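Local coordinates for protein VP5 (Halorubrum pleomorphic virus 6, PDB 6QGL) that probably mediates fusion of the viral envelope with the membrane of its haloarchaeal host, as a membrane-anchored envelope protein, at residues T117-S122 / N233-E238. Numbering follows the deposited sequence.
Sequences TNFYKS and NAVETE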
loop_
_atom_site.group_PDB
_atom_site.type_symbol
_atom_site.label_atom_id
_atom_site.label_comp_id
_atom_site.label_asym_id
_atom_site.label_seq_id
_atom_site.Cartn_x
_atom_site.Cartn_y
_atom_site.Cartn_z
ATOM N N THR A 117 -1.412 -10.686 -12.972
ATOM C CA THR A 117 -0.012 -11.125 -12.922
ATOM C C THR A 117 0.726 -10.404 -11.797
ATOM O O THR A 117 1.399 -11.072 -11.019
ATOM C CB THR A 117 0.677 -11.001 -14.298
ATOM O OG1 THR A 117 -0.012 -11.824 -15.237
ATOM C CG2 THR A 117 2.138 -11.418 -14.274
ATOM N N ASN A 118 0.553 -9.067 -11.674
ATOM C CA ASN A 118 1.188 -8.272 -10.614
ATOM C C ASN A 118 0.752 -8.728 -9.230
ATOM O O ASN A 118 1.595 -8.886 -8.345
ATOM C CB ASN A 118 0.893 -6.785 -10.785
ATOM C CG ASN A 118 1.540 -6.151 -11.984
ATOM O OD1 ASN A 118 2.457 -6.694 -12.618
ATOM N ND2 ASN A 118 1.056 -4.980 -12.323
ATOM N N PHE A 119 -0.561 -8.958 -9.059
ATOM C CA PHE A 119 -1.167 -9.410 -7.815
ATOM C C PHE A 119 -0.646 -10.797 -7.412
ATOM O O PHE A 119 -0.170 -10.953 -6.285
ATOM C CB PHE A 119 -2.703 -9.380 -7.930
ATOM C CG PHE A 119 -3.448 -9.854 -6.709
ATOM C CD1 PHE A 119 -3.479 -9.087 -5.550
ATOM C CD2 PHE A 119 -4.142 -11.058 -6.725
ATOM C CE1 PHE A 119 -4.162 -9.532 -4.417
ATOM C CE2 PHE A 119 -4.839 -11.495 -5.596
ATOM C CZ PHE A 119 -4.847 -10.727 -4.452
ATOM N N TYR A 120 -0.690 -11.784 -8.337
ATOM C CA TYR A 120 -0.204 -13.143 -8.063
ATOM C C TYR A 120 1.309 -13.206 -7.903
ATOM O O TYR A 120 1.794 -14.042 -7.139
ATOM C CB TYR A 120 -0.682 -14.153 -9.117
ATOM C CG TYR A 120 -2.180 -14.220 -9.312
ATOM C CD1 TYR A 120 -3.049 -14.186 -8.226
ATOM C CD2 TYR A 120 -2.725 -14.378 -10.582
ATOM C CE1 TYR A 120 -4.428 -14.246 -8.402
ATOM C CE2 TYR A 120 -4.102 -14.445 -10.771
ATOM C CZ TYR A 120 -4.949 -14.382 -9.677
ATOM O OH TYR A 120 -6.303 -14.446 -9.863
ATOM N N LYS A 121 2.054 -12.318 -8.598
ATOM C CA LYS A 121 3.513 -12.233 -8.496
ATOM C C LYS A 121 3.929 -11.863 -7.072
ATOM O O LYS A 121 4.868 -12.467 -6.554
ATOM C CB LYS A 121 4.094 -11.229 -9.506
ATOM C CG LYS A 121 4.748 -11.887 -10.717
ATOM C CD LYS A 121 4.911 -10.941 -11.906
ATOM C CE LYS A 121 6.046 -9.947 -11.802
ATOM N NZ LYS A 121 5.921 -8.875 -12.826
ATOM N N SER A 122 3.214 -10.904 -6.432
ATOM C CA SER A 122 3.506 -10.471 -5.061
ATOM C C SER A 122 3.176 -11.551 -4.026
ATOM O O SER A 122 3.879 -11.644 -3.016
ATOM C CB SER A 122 2.831 -9.141 -4.732
ATOM O OG SER A 122 1.465 -9.290 -4.388
ATOM N N ASN A 233 -7.879 -12.912 -0.502
ATOM C CA ASN A 233 -9.089 -13.327 -1.214
ATOM C C ASN A 233 -10.053 -12.171 -1.429
ATOM O O ASN A 233 -10.774 -12.174 -2.427
ATOM C CB ASN A 233 -9.785 -14.487 -0.504
ATOM C CG ASN A 233 -10.937 -15.086 -1.272
ATOM O OD1 ASN A 233 -12.093 -15.033 -0.837
ATOM N ND2 ASN A 233 -10.646 -15.671 -2.427
ATOM N N ALA A 234 -10.066 -11.187 -0.504
ATOM C CA ALA A 234 -10.915 -9.997 -0.595
ATOM C C ALA A 234 -10.597 -9.228 -1.877
ATOM O O ALA A 234 -11.513 -8.895 -2.629
ATOM C CB ALA A 234 -10.714 -9.107 0.621
ATOM N N VAL A 235 -9.296 -9.019 -2.155
ATOM C CA VAL A 235 -8.805 -8.328 -3.353
ATOM C C VAL A 235 -9.103 -9.186 -4.591
ATOM O O VAL A 235 -9.528 -8.646 -5.616
ATOM C CB VAL A 235 -7.297 -7.955 -3.241
ATOM C CG1 VAL A 235 -6.858 -7.070 -4.408
ATOM C CG2 VAL A 235 -6.992 -7.269 -1.912
ATOM N N GLU A 236 -8.916 -10.517 -4.475
ATOM C CA GLU A 236 -9.173 -11.482 -5.544
ATOM C C GLU A 236 -10.634 -11.440 -6.003
ATOM O O GLU A 236 -10.883 -11.259 -7.197
ATOM C CB GLU A 236 -8.767 -12.902 -5.102
ATOM C CG GLU A 236 -9.269 -14.031 -5.994
ATOM C CD GLU A 236 -8.724 -14.113 -7.410
ATOM O OE1 GLU A 236 -7.590 -13.642 -7.649
ATOM O OE2 GLU A 236 -9.429 -14.676 -8.280
ATOM N N THR A 237 -11.587 -11.588 -5.057
ATOM C CA THR A 237 -13.029 -11.580 -5.333
ATOM C C THR A 237 -13.501 -10.238 -5.889
ATOM O O THR A 237 -14.393 -10.215 -6.735
ATOM C CB THR A 237 -13.842 -12.035 -4.116
ATOM O OG1 THR A 237 -13.502 -11.226 -2.991
ATOM C CG2 THR A 237 -13.630 -13.507 -3.787
ATOM N N GLU A 238 -12.881 -9.129 -5.435
ATOM C CA GLU A 238 -13.188 -7.780 -5.902
ATOM C C GLU A 238 -12.677 -7.586 -7.329
ATOM O O GLU A 238 -13.365 -6.968 -8.144
ATOM C CB GLU A 238 -12.583 -6.737 -4.961
ATOM C CG GLU A 238 -13.433 -6.435 -3.739
ATOM C CD GLU A 238 -12.675 -5.929 -2.522
ATOM O OE1 GLU A 238 -11.711 -5.152 -2.697
ATOM O OE2 GLU A 238 -13.047 -6.312 -1.389
#
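Val235 and Glu236 meet Phe119 and Tyr120 where two long helices, 97-140 and 229-257, pack antiparallel in the helical bundle of this envelope protein. The local axes, 164° apart in direction, come no closer than 11.8 Å, a wide spacing bridged by the two aromatic side chains. Val235 comes first: its CG1 lies 3.7 Å from Phe119 CE1, and its CB is just as near that ring carbon, an apolar contact made obliquely to the ring. Phe119 gets there because its CG stands anti to the backbone N (chi1 179°), which carries the ring out toward helix 229-257. Met65 of helix 43-66 and Trp232 and Met239 of helix 229-257 also pack against this ring. Glu236 follows with a chain bent at chi2 (66°), its carboxylate carried toward helix 97-140. OE1 lies 4.0 Å from Phe119 CE2 and accepts the phenol proton of Tyr120, whose ring lies against Phe181 and Leu183 of strand 180-189. Arg116 bonds to the same phenol oxygen through NH1 and, with Lys207, forms long, weak ion pairs with Glu236 OE2; the two positive charges would probably favour an ionised carboxylate. Tyr120 OH sits 2.7 Å from Glu236 OE1 on the syn side, 16° out of the carboxylate plane, with OE1 itself at the edge of the Tyr120 ring.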